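Local coordinates for protein Polyphosphate:AMP phosphotransferase (Pseudomonas aeruginosa PAO1, PDB 3CZP) that transfers phosphate from inorganic polyphosphate to AMP to make ADP, and less efficiently to GMP, using magnesium as cofactor, at residues D16-A21 against R221-G226; L142-A147 against W385-G390; S366-V371 against G454-R459. All coordinates share one frame; numbering follows the deposited sequence.

Contact 1: D16-A21 against R221-G226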
loop_
_atom_site.group_PDB
_atom_site.type_symbol
_atom_site.label_atom_id
_atom_site.label_comp_id
_atom_site.label_asym_id
_atom_site.label_seq_id
_atom_site.Cartn_x
_atom_site.Cartn_y
_atom_site.Cartn_z
ATOM N N ASP A 16 24.002 13.382 -36.818
ATOM C CA ASP A 16 23.967 12.152 -37.588
ATOM C C ASP A 16 24.532 10.946 -36.804
ATOM O O ASP A 16 23.981 9.862 -36.864
ATOM C CB ASP A 16 24.663 12.389 -38.897
ATOM C CG ASP A 16 23.984 13.499 -39.699
ATOM O OD1 ASP A 16 22.910 13.223 -40.281
ATOM O OD2 ASP A 16 24.490 14.640 -39.701
ATOM N N THR A 17 25.619 11.139 -36.073
ATOM C CA THR A 17 26.194 10.097 -35.220
ATOM C C THR A 17 25.162 9.716 -34.123
ATOM O O THR A 17 24.996 8.543 -33.807
ATOM C CB THR A 17 27.522 10.640 -34.536
ATOM O OG1 THR A 17 28.516 10.887 -35.510
ATOM C CG2 THR A 17 28.104 9.695 -33.470
ATOM N N TYR A 18 24.509 10.725 -33.542
ATOM C CA TYR A 18 23.487 10.566 -32.523
ATOM C C TYR A 18 22.290 9.739 -33.034
ATOM O O TYR A 18 21.880 8.784 -32.384
ATOM C CB TYR A 18 22.966 11.950 -32.094
ATOM C CG TYR A 18 21.759 11.968 -31.150
ATOM C CD1 TYR A 18 21.896 11.680 -29.777
ATOM C CD2 TYR A 18 20.504 12.295 -31.626
ATOM C CE1 TYR A 18 20.784 11.738 -28.898
ATOM C CE2 TYR A 18 19.373 12.327 -30.785
ATOM C CZ TYR A 18 19.528 12.088 -29.427
ATOM O OH TYR A 18 18.429 12.117 -28.614
ATOM N N GLU A 19 21.724 10.149 -34.160
ATOM C CA GLU A 19 20.535 9.506 -34.651
ATOM C C GLU A 19 20.802 8.042 -34.965
ATOM O O GLU A 19 19.959 7.192 -34.656
ATOM C CB GLU A 19 20.005 10.232 -35.872
ATOM C CG GLU A 19 19.407 11.586 -35.522
ATOM C CD GLU A 19 18.896 12.340 -36.737
ATOM O OE1 GLU A 19 19.150 11.912 -37.912
ATOM O OE2 GLU A 19 18.242 13.386 -36.505
ATOM N N LYS A 20 21.936 7.758 -35.636
ATOM C CA LYS A 20 22.359 6.373 -35.872
ATOM C C LYS A 20 22.460 5.529 -34.560
ATOM O O LYS A 20 21.948 4.407 -34.458
ATOM C CB LYS A 20 23.694 6.369 -36.595
ATOM C CG LYS A 20 24.275 5.000 -36.781
ATOM C CD LYS A 20 25.393 4.938 -37.756
ATOM C CE LYS A 20 26.315 3.773 -37.392
ATOM N NZ LYS A 20 27.405 3.578 -38.378
ATOM N N ALA A 21 23.146 6.072 -33.577
ATOM C CA ALA A 21 23.342 5.377 -32.301
ATOM C C ALA A 21 21.997 5.118 -31.563
ATOM O O ALA A 21 21.753 4.023 -31.006
ATOM C CB ALA A 21 24.313 6.156 -31.454
ATOM N N ARG A 221 24.189 14.392 -23.760
ATOM C CA ARG A 221 23.690 14.078 -22.435
ATOM C C ARG A 221 22.719 12.887 -22.453
ATOM O O ARG A 221 22.817 11.997 -21.603
ATOM C CB ARG A 221 23.078 15.328 -21.760
ATOM C CG ARG A 221 21.672 15.688 -22.208
ATOM C CD ARG A 221 21.256 17.045 -21.633
ATOM N NE ARG A 221 19.956 17.454 -22.123
ATOM C CZ ARG A 221 19.497 18.710 -22.168
ATOM N NH1 ARG A 221 20.231 19.732 -21.760
ATOM N NH2 ARG A 221 18.252 18.943 -22.595
ATOM N N ALA A 222 21.799 12.847 -23.433
ATOM C CA ALA A 222 20.831 11.754 -23.511
ATOM C C ALA A 222 21.454 10.454 -23.894
ATOM O O ALA A 222 21.154 9.436 -23.293
ATOM C CB ALA A 222 19.705 12.055 -24.487
ATOM N N LEU A 223 22.260 10.479 -24.951
ATOM C CA LEU A 223 22.966 9.300 -25.384
ATOM C C LEU A 223 23.893 8.732 -24.321
ATOM O O LEU A 223 24.018 7.525 -24.209
ATOM C CB LEU A 223 23.756 9.587 -26.669
ATOM C CG LEU A 223 24.093 8.380 -27.560
ATOM C CD1 LEU A 223 22.890 7.582 -27.939
ATOM C CD2 LEU A 223 24.840 8.821 -28.828
ATOM N N THR A 224 24.607 9.618 -23.617
ATOM C CA THR A 224 25.548 9.196 -22.568
ATOM C C THR A 224 24.869 8.432 -21.403
ATOM O O THR A 224 25.253 7.283 -21.047
ATOM C CB THR A 224 26.432 10.353 -22.100
ATOM O OG1 THR A 224 27.206 10.790 -23.208
ATOM C CG2 THR A 224 27.377 9.933 -20.936
ATOM N N VAL A 225 23.803 9.021 -20.895
ATOM C CA VAL A 225 22.940 8.402 -19.857
ATOM C C VAL A 225 22.344 7.065 -20.338
ATOM O O VAL A 225 22.379 6.049 -19.615
ATOM C CB VAL A 225 21.780 9.354 -19.444
ATOM C CG1 VAL A 225 20.669 8.600 -18.578
ATOM C CG2 VAL A 225 22.287 10.586 -18.702
ATOM N N GLY A 226 21.802 7.051 -21.564
ATOM C CA GLY A 226 21.212 5.825 -22.127
ATOM C C GLY A 226 22.212 4.701 -22.295
ATOM O O GLY A 226 21.900 3.536 -22.034
#
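Leu223 reaches from helix 218-238 into the face of helix 15-39 that carries Tyr18 and Ala21. Its CB lies 4.2 Å from CD1 of Tyr18, near the plane of the phenol ring and at its edge. Beyond CB the chain runs on past the ring. CG sits anti to the backbone N (chi1 -156°), which carries the branched end on to Ala21. There both methyls meet one atom. CD2 is 3.8 Å from CB of Ala21, and CD1 is 4.1 Å from the same CB. Tyr18 runs the other way, so the two side chains slide past each other. Its hydroxyl end comes to Ala222, with OH 4.3 Å from CB.

No hydrogen bond joins the two segments; the contact is apolar and fairly loose. Val22 and Leu25 of helix 15-39 and Ile13 add to the packing on Leu223. Leu62 and Trp66 of helix 56-66 touch the Tyr18 side chain. The short segments have axes 10.9 Å apart and run at 35° to each other. This is plain helix-helix packing within the N-terminal PPK2 domain, joining helix 15-39 to helix 218-238, in a domain whose five-stranded parallel sheet has the 2-3-1-4-5 strand order of P-loop kinases.

Contact 2: L142-A147 against W385-G390. With EDO (1,2-ethanediol), chain G.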
loop_
_atom_site.group_PDB
_atom_site.type_symbol
_atom_site.label_atom_id
_atom_site.label_comp_id
_atom_site.label_asym_id
_atom_site.label_seq_id
_atom_site.Cartn_x
_atom_site.Cartn_y
_atom_site.Cartn_z
ATOM N N LEU A 142 20.254 -1.490 -0.116
ATOM C CA LEU A 142 19.463 -1.738 -1.306
ATOM C C LEU A 142 20.196 -2.510 -2.316
ATOM O O LEU A 142 19.611 -3.426 -2.905
ATOM C CB LEU A 142 19.033 -0.461 -1.971
ATOM C CG LEU A 142 18.076 0.390 -1.183
ATOM C CD1 LEU A 142 17.681 1.609 -2.046
ATOM C CD2 LEU A 142 16.841 -0.423 -0.737
ATOM N N CYS A 143 21.448 -2.145 -2.535
ATOM C CA CYS A 143 22.327 -2.862 -3.470
ATOM C C CYS A 143 22.725 -4.217 -2.948
ATOM O O CYS A 143 22.804 -5.169 -3.722
ATOM C CB CYS A 143 23.580 -2.046 -3.815
ATOM S SG CYS A 143 23.191 -0.555 -4.714
ATOM N N ASP A 144 22.965 -4.323 -1.645
ATOM C CA ASP A 144 23.183 -5.659 -0.993
ATOM C C ASP A 144 21.974 -6.590 -1.167
ATOM O O ASP A 144 22.115 -7.776 -1.323
ATOM C CB ASP A 144 23.440 -5.486 0.504
ATOM C CG ASP A 144 24.867 -5.090 0.842
ATOM O OD1 ASP A 144 25.784 -5.281 0.006
ATOM O OD2 ASP A 144 25.096 -4.567 1.965
ATOM N N GLU A 145 20.774 -6.032 -1.114
ATOM C CA GLU A 145 19.521 -6.752 -1.393
ATOM C C GLU A 145 19.248 -7.091 -2.880
ATOM O O GLU A 145 18.396 -7.912 -3.192
ATOM C CB GLU A 145 18.352 -5.906 -0.822
ATOM C CG GLU A 145 18.297 -5.877 0.711
ATOM C CD GLU A 145 17.742 -7.157 1.337
ATOM O OE1 GLU A 145 16.657 -7.646 0.899
ATOM O OE2 GLU A 145 18.369 -7.697 2.277
ATOM N N GLY A 146 19.949 -6.430 -3.800
ATOM C CA GLY A 146 19.974 -6.791 -5.194
ATOM C C GLY A 146 19.706 -5.655 -6.137
ATOM O O GLY A 146 19.765 -5.853 -7.358
ATOM N N ALA A 147 19.396 -4.468 -5.613
ATOM C CA ALA A 147 19.070 -3.359 -6.496
ATOM C C ALA A 147 20.225 -3.005 -7.410
ATOM O O ALA A 147 21.400 -2.994 -6.992
ATOM C CB ALA A 147 18.641 -2.051 -5.682
ATOM N N TRP A 385 22.322 -12.320 7.021
ATOM C CA TRP A 385 22.049 -12.031 8.439
ATOM C C TRP A 385 23.185 -11.248 9.128
ATOM O O TRP A 385 22.892 -10.469 10.013
ATOM C CB TRP A 385 21.503 -13.228 9.241
ATOM C CG TRP A 385 22.388 -14.441 9.366
ATOM C CD1 TRP A 385 22.295 -15.547 8.620
ATOM C CD2 TRP A 385 23.445 -14.666 10.300
ATOM N NE1 TRP A 385 23.237 -16.458 8.992
ATOM C CE2 TRP A 385 23.973 -15.936 10.024
ATOM C CE3 TRP A 385 24.028 -13.903 11.319
ATOM C CZ2 TRP A 385 25.036 -16.491 10.749
ATOM C CZ3 TRP A 385 25.080 -14.442 12.046
ATOM C CH2 TRP A 385 25.579 -15.736 11.762
ATOM N N LEU A 386 24.454 -11.383 8.694
ATOM C CA LEU A 386 25.563 -10.675 9.356
ATOM C C LEU A 386 25.468 -9.175 9.171
ATOM O O LEU A 386 25.816 -8.381 10.076
ATOM C CB LEU A 386 26.922 -11.145 8.813
ATOM C CG LEU A 386 27.416 -12.464 9.388
ATOM C CD1 LEU A 386 28.532 -13.052 8.519
ATOM C CD2 LEU A 386 27.865 -12.257 10.824
ATOM N N ARG A 387 25.002 -8.786 7.990
ATOM C CA ARG A 387 24.790 -7.369 7.686
ATOM C C ARG A 387 23.496 -6.834 8.277
ATOM O O ARG A 387 23.341 -5.630 8.407
ATOM C CB ARG A 387 24.872 -7.104 6.182
ATOM C CG ARG A 387 23.819 -7.770 5.307
ATOM C CD ARG A 387 24.006 -7.466 3.833
ATOM N NE ARG A 387 23.065 -8.278 3.064
ATOM C CZ ARG A 387 21.814 -7.947 2.744
ATOM N NH1 ARG A 387 21.289 -6.804 3.119
ATOM N NH2 ARG A 387 21.067 -8.808 2.065
ATOM N N ALA A 388 22.581 -7.719 8.656
ATOM C CA ALA A 388 21.265 -7.322 9.217
ATOM C C ALA A 388 21.310 -6.551 10.552
ATOM O O ALA A 388 20.472 -5.680 10.787
ATOM C CB ALA A 388 20.326 -8.519 9.356
ATOM N N TYR A 389 22.274 -6.883 11.404
ATOM C CA TYR A 389 22.411 -6.227 12.698
ATOM C C TYR A 389 22.592 -4.723 12.530
ATOM O O TYR A 389 21.889 -3.927 13.152
ATOM C CB TYR A 389 23.589 -6.815 13.477
ATOM C CG TYR A 389 23.480 -8.303 13.723
ATOM C CD1 TYR A 389 22.534 -8.812 14.604
ATOM C CD2 TYR A 389 24.322 -9.197 13.076
ATOM C CE1 TYR A 389 22.430 -10.171 14.832
ATOM C CE2 TYR A 389 24.225 -10.558 13.299
ATOM C CZ TYR A 389 23.279 -11.039 14.177
ATOM O OH TYR A 389 23.179 -12.393 14.401
ATOM N N GLY A 390 23.542 -4.341 11.683
ATOM C CA GLY A 390 23.824 -2.910 11.413
ATOM C C GLY A 390 22.688 -2.209 10.734
ATOM O O GLY A 390 22.341 -1.083 11.056
HETATM C C1 EDO G . 26.981 -3.650 -2.029
HETATM O O1 EDO G . 26.786 -4.729 -2.969
HETATM C C2 EDO G . 28.311 -3.820 -1.265
HETATM O O2 EDO G . 28.152 -3.934 0.167
#
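Arg387 points its guanidinium end-on at Glu145, and CB of Asp144 lies over one face of the same group, toward its rim. The two acidic residues therefore meet the arginine in different ways.

Glu145 takes the edge. Both terminal nitrogens of Arg387 bond to a single oxygen: NH2 lies 2.9 Å from OE2 of Glu145, and NH1 lies 3.2 Å from the same OE2. Neither bond is straight, with N-H...O angles of 150° and 138°. The oxygen is close to the guanidinium plane, but the carboxylate is turned 60° from it. NH1 uses the anti lone pair of OE2, whereas NH2 comes in from above the carboxylate plane.

Asp144 meets the face through CB alone, 3.6 Å from NH1 of Arg387. Its carboxylate lies back along the arginine chain, with OD2 3.6 Å from CD of Arg387. OD2 is well out of the guanidinium plane and 4.4 Å from NE of Arg387, so the attraction there is one of charge alone. The arginine chain is extended from CG to NE and so carries the guanidinium across to Glu145.

Arg370 makes a second salt bridge to OE2 of Glu145, and Tyr346 N bonds to OE1. Asp384 and Glu391 pair with the terminal nitrogens of Arg387. These acids probably offset the nearness of two arginines.

Glu145 stands just before Gly146, whose positive phi belongs to a Schellman motif ending helix 125-144. The arrangement is a surface salt-bridge network between the two fused PPK2 domains, linking the C-terminal end of helix 125-144 to helix 382-402.

Contact 3: S366-V371 against G454-R459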
loop_
_atom_site.group_PDB
_atom_site.type_symbol
_atom_site.label_atom_id
_atom_site.label_comp_id
_atom_site.label_asym_id
_atom_site.label_seq_id
_atom_site.Cartn_x
_atom_site.Cartn_y
_atom_site.Cartn_z
ATOM N N SER A 366 9.062 -9.823 14.280
ATOM C CA SER A 366 9.508 -8.542 13.793
ATOM C C SER A 366 10.605 -8.738 12.794
ATOM O O SER A 366 10.830 -9.845 12.329
ATOM C CB SER A 366 10.023 -7.687 14.990
ATOM O OG SER A 366 11.344 -8.126 15.350
ATOM N N TRP A 367 11.331 -7.649 12.511
ATOM C CA TRP A 367 12.500 -7.694 11.632
ATOM C C TRP A 367 13.672 -8.496 12.166
ATOM O O TRP A 367 14.594 -8.779 11.437
ATOM C CB TRP A 367 12.989 -6.275 11.339
ATOM C CG TRP A 367 13.018 -5.336 12.516
ATOM C CD1 TRP A 367 14.097 -5.055 13.329
ATOM C CD2 TRP A 367 11.933 -4.510 12.994
ATOM N NE1 TRP A 367 13.740 -4.127 14.282
ATOM C CE2 TRP A 367 12.425 -3.782 14.112
ATOM C CE3 TRP A 367 10.589 -4.374 12.633
ATOM C CZ2 TRP A 367 11.659 -2.917 14.824
ATOM C CZ3 TRP A 367 9.800 -3.484 13.343
ATOM C CH2 TRP A 367 10.334 -2.755 14.433
ATOM N N TYR A 368 13.654 -8.807 13.452
ATOM C CA TYR A 368 14.622 -9.714 14.074
ATOM C C TYR A 368 14.575 -11.158 13.586
ATOM O O TYR A 368 15.547 -11.924 13.790
ATOM C CB TYR A 368 14.566 -9.597 15.601
ATOM C CG TYR A 368 15.130 -8.274 16.055
ATOM C CD1 TYR A 368 16.492 -8.077 16.109
ATOM C CD2 TYR A 368 14.297 -7.185 16.347
ATOM C CE1 TYR A 368 17.043 -6.852 16.495
ATOM C CE2 TYR A 368 14.851 -5.944 16.739
ATOM C CZ TYR A 368 16.233 -5.797 16.817
ATOM O OH TYR A 368 16.828 -4.603 17.180
ATOM N N GLY A 369 13.491 -11.516 12.904
ATOM C CA GLY A 369 13.372 -12.836 12.282
ATOM C C GLY A 369 14.578 -13.209 11.430
ATOM O O GLY A 369 15.012 -14.344 11.445
ATOM N N ARG A 370 15.119 -12.234 10.698
ATOM C CA ARG A 370 16.295 -12.435 9.864
ATOM C C ARG A 370 17.490 -13.018 10.629
ATOM O O ARG A 370 18.187 -13.934 10.115
ATOM C CB ARG A 370 16.723 -11.150 9.126
ATOM C CG ARG A 370 17.998 -11.391 8.329
ATOM C CD ARG A 370 18.095 -10.613 7.057
ATOM N NE ARG A 370 17.230 -11.187 6.019
ATOM C CZ ARG A 370 17.175 -10.701 4.788
ATOM N NH1 ARG A 370 17.912 -9.640 4.444
ATOM N NH2 ARG A 370 16.352 -11.246 3.917
ATOM N N VAL A 371 17.721 -12.510 11.853
ATOM C CA VAL A 371 18.854 -12.961 12.686
ATOM C C VAL A 371 18.458 -14.019 13.724
ATOM O O VAL A 371 19.272 -14.437 14.538
ATOM C CB VAL A 371 19.540 -11.787 13.393
ATOM C CG1 VAL A 371 20.000 -10.770 12.337
ATOM C CG2 VAL A 371 18.602 -11.194 14.468
ATOM N N GLY A 454 21.740 -14.372 21.931
ATOM C CA GLY A 454 22.936 -13.754 22.470
ATOM C C GLY A 454 23.607 -12.761 21.551
ATOM O O GLY A 454 23.959 -11.660 21.968
ATOM N N ASP A 455 23.809 -13.153 20.298
ATOM C CA ASP A 455 24.409 -12.276 19.308
ATOM C C ASP A 455 23.563 -11.090 19.005
ATOM O O ASP A 455 24.085 -9.978 18.870
ATOM C CB ASP A 455 24.675 -13.019 18.006
ATOM C CG ASP A 455 25.723 -14.056 18.156
ATOM O OD1 ASP A 455 26.478 -14.009 19.161
ATOM O OD2 ASP A 455 25.831 -14.909 17.261
HETATM N N MSE A 456 22.262 -11.332 18.870
HETATM C CA MSE A 456 21.300 -10.286 18.615
HETATM C C MSE A 456 21.388 -9.205 19.676
HETATM O O MSE A 456 21.564 -8.047 19.378
HETATM C CB MSE A 456 19.879 -10.877 18.599
HETATM C CG MSE A 456 18.745 -9.865 18.561
HETATM SE SE MSE A 456 17.066 -10.852 18.419
HETATM C CE MSE A 456 16.853 -11.231 20.289
ATOM N N VAL A 457 21.271 -9.609 20.930
ATOM C CA VAL A 457 21.357 -8.690 22.066
ATOM C C VAL A 457 22.712 -7.948 22.131
ATOM O O VAL A 457 22.763 -6.708 22.228
ATOM C CB VAL A 457 21.015 -9.444 23.395
ATOM C CG1 VAL A 457 21.199 -8.519 24.636
ATOM C CG2 VAL A 457 19.585 -9.997 23.306
ATOM N N ASP A 458 23.817 -8.672 22.020
ATOM C CA ASP A 458 25.103 -8.018 21.902
ATOM C C ASP A 458 25.204 -6.962 20.793
ATOM O O ASP A 458 25.754 -5.877 21.005
ATOM C CB ASP A 458 26.181 -9.055 21.628
ATOM C CG ASP A 458 27.539 -8.433 21.461
ATOM O OD1 ASP A 458 28.051 -7.861 22.460
ATOM O OD2 ASP A 458 28.103 -8.520 20.340
ATOM N N ARG A 459 24.694 -7.272 19.598
ATOM C CA ARG A 459 24.947 -6.426 18.439
ATOM C C ARG A 459 23.872 -5.335 18.247
ATOM O O ARG A 459 24.102 -4.344 17.554
ATOM C CB ARG A 459 25.062 -7.291 17.178
ATOM C CG ARG A 459 25.872 -8.591 17.335
ATOM C CD ARG A 459 27.191 -8.634 16.591
ATOM N NE ARG A 459 27.289 -9.888 15.833
ATOM C CZ ARG A 459 27.794 -11.038 16.273
ATOM N NH1 ARG A 459 28.320 -11.146 17.493
ATOM N NH2 ARG A 459 27.778 -12.095 15.467
#
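Met456, present as selenomethionine, lays its selenium and CG against one side of Tyr368. SE is 3.7 Å from CD1 of Tyr368 and 4.0 Å from CB of the same residue. CG of Met456 follows the ring outward, 3.8 Å from CD1 of Tyr368. The selenium stands 4.5 Å from the ring centroid and 49° off the ring normal, so this Met-aromatic approach is oblique. The two side chains cross at about a right angle. Met456 is extended as far as the selenium, with chi1 171° and chi2 176°, and bends only at its last torsion. That extension brings SE across from helix 446-460. CG2 of Val371 touches it more loosely, at 4.3 Å from SE.

An ST turn shapes the chain leading into Tyr368: its backbone N bonds to OG of Ser366 at 3.1 Å. The same OG lies at the ring edge and also bonds to Glu306. At the far end of the ring, Tyr368 OH bonds to Glu396 and Lys408. Trp467 of strand 467-471 touches Met456 as well.

The tyrosine is thus held by polar bonds at its hydroxyl and packed by apolar atoms near its root. The contact rests on dispersion and on a polarisable chalcogen, selenium here and sulfur in the natural methionine. It needs no polar partner across the segments, consistent with all three touching residues being buried.

Overall arrangement
Contact 3 is buried and contact 1 partly so, while contact 2 lies at the surface. Contacts 1 and 3 are apolar, without a hydrogen bond between their segments; contact 2 is ionic. Contact 1 belongs to the N-terminal PPK2 domain and contact 3 to the C-terminal one, with centres about 49 Å apart on opposite sides of the chain's centre. Contact 2 joins the two domains. Contacts 2 and 3 use consecutive helices, 382-402 and 370-377, and touch through Tyr389 and Val371, with Arg370 as the shared charge. Contact 1 touches neither of the others. Of these three, the two within a domain are apolar and the one between domains is ionic.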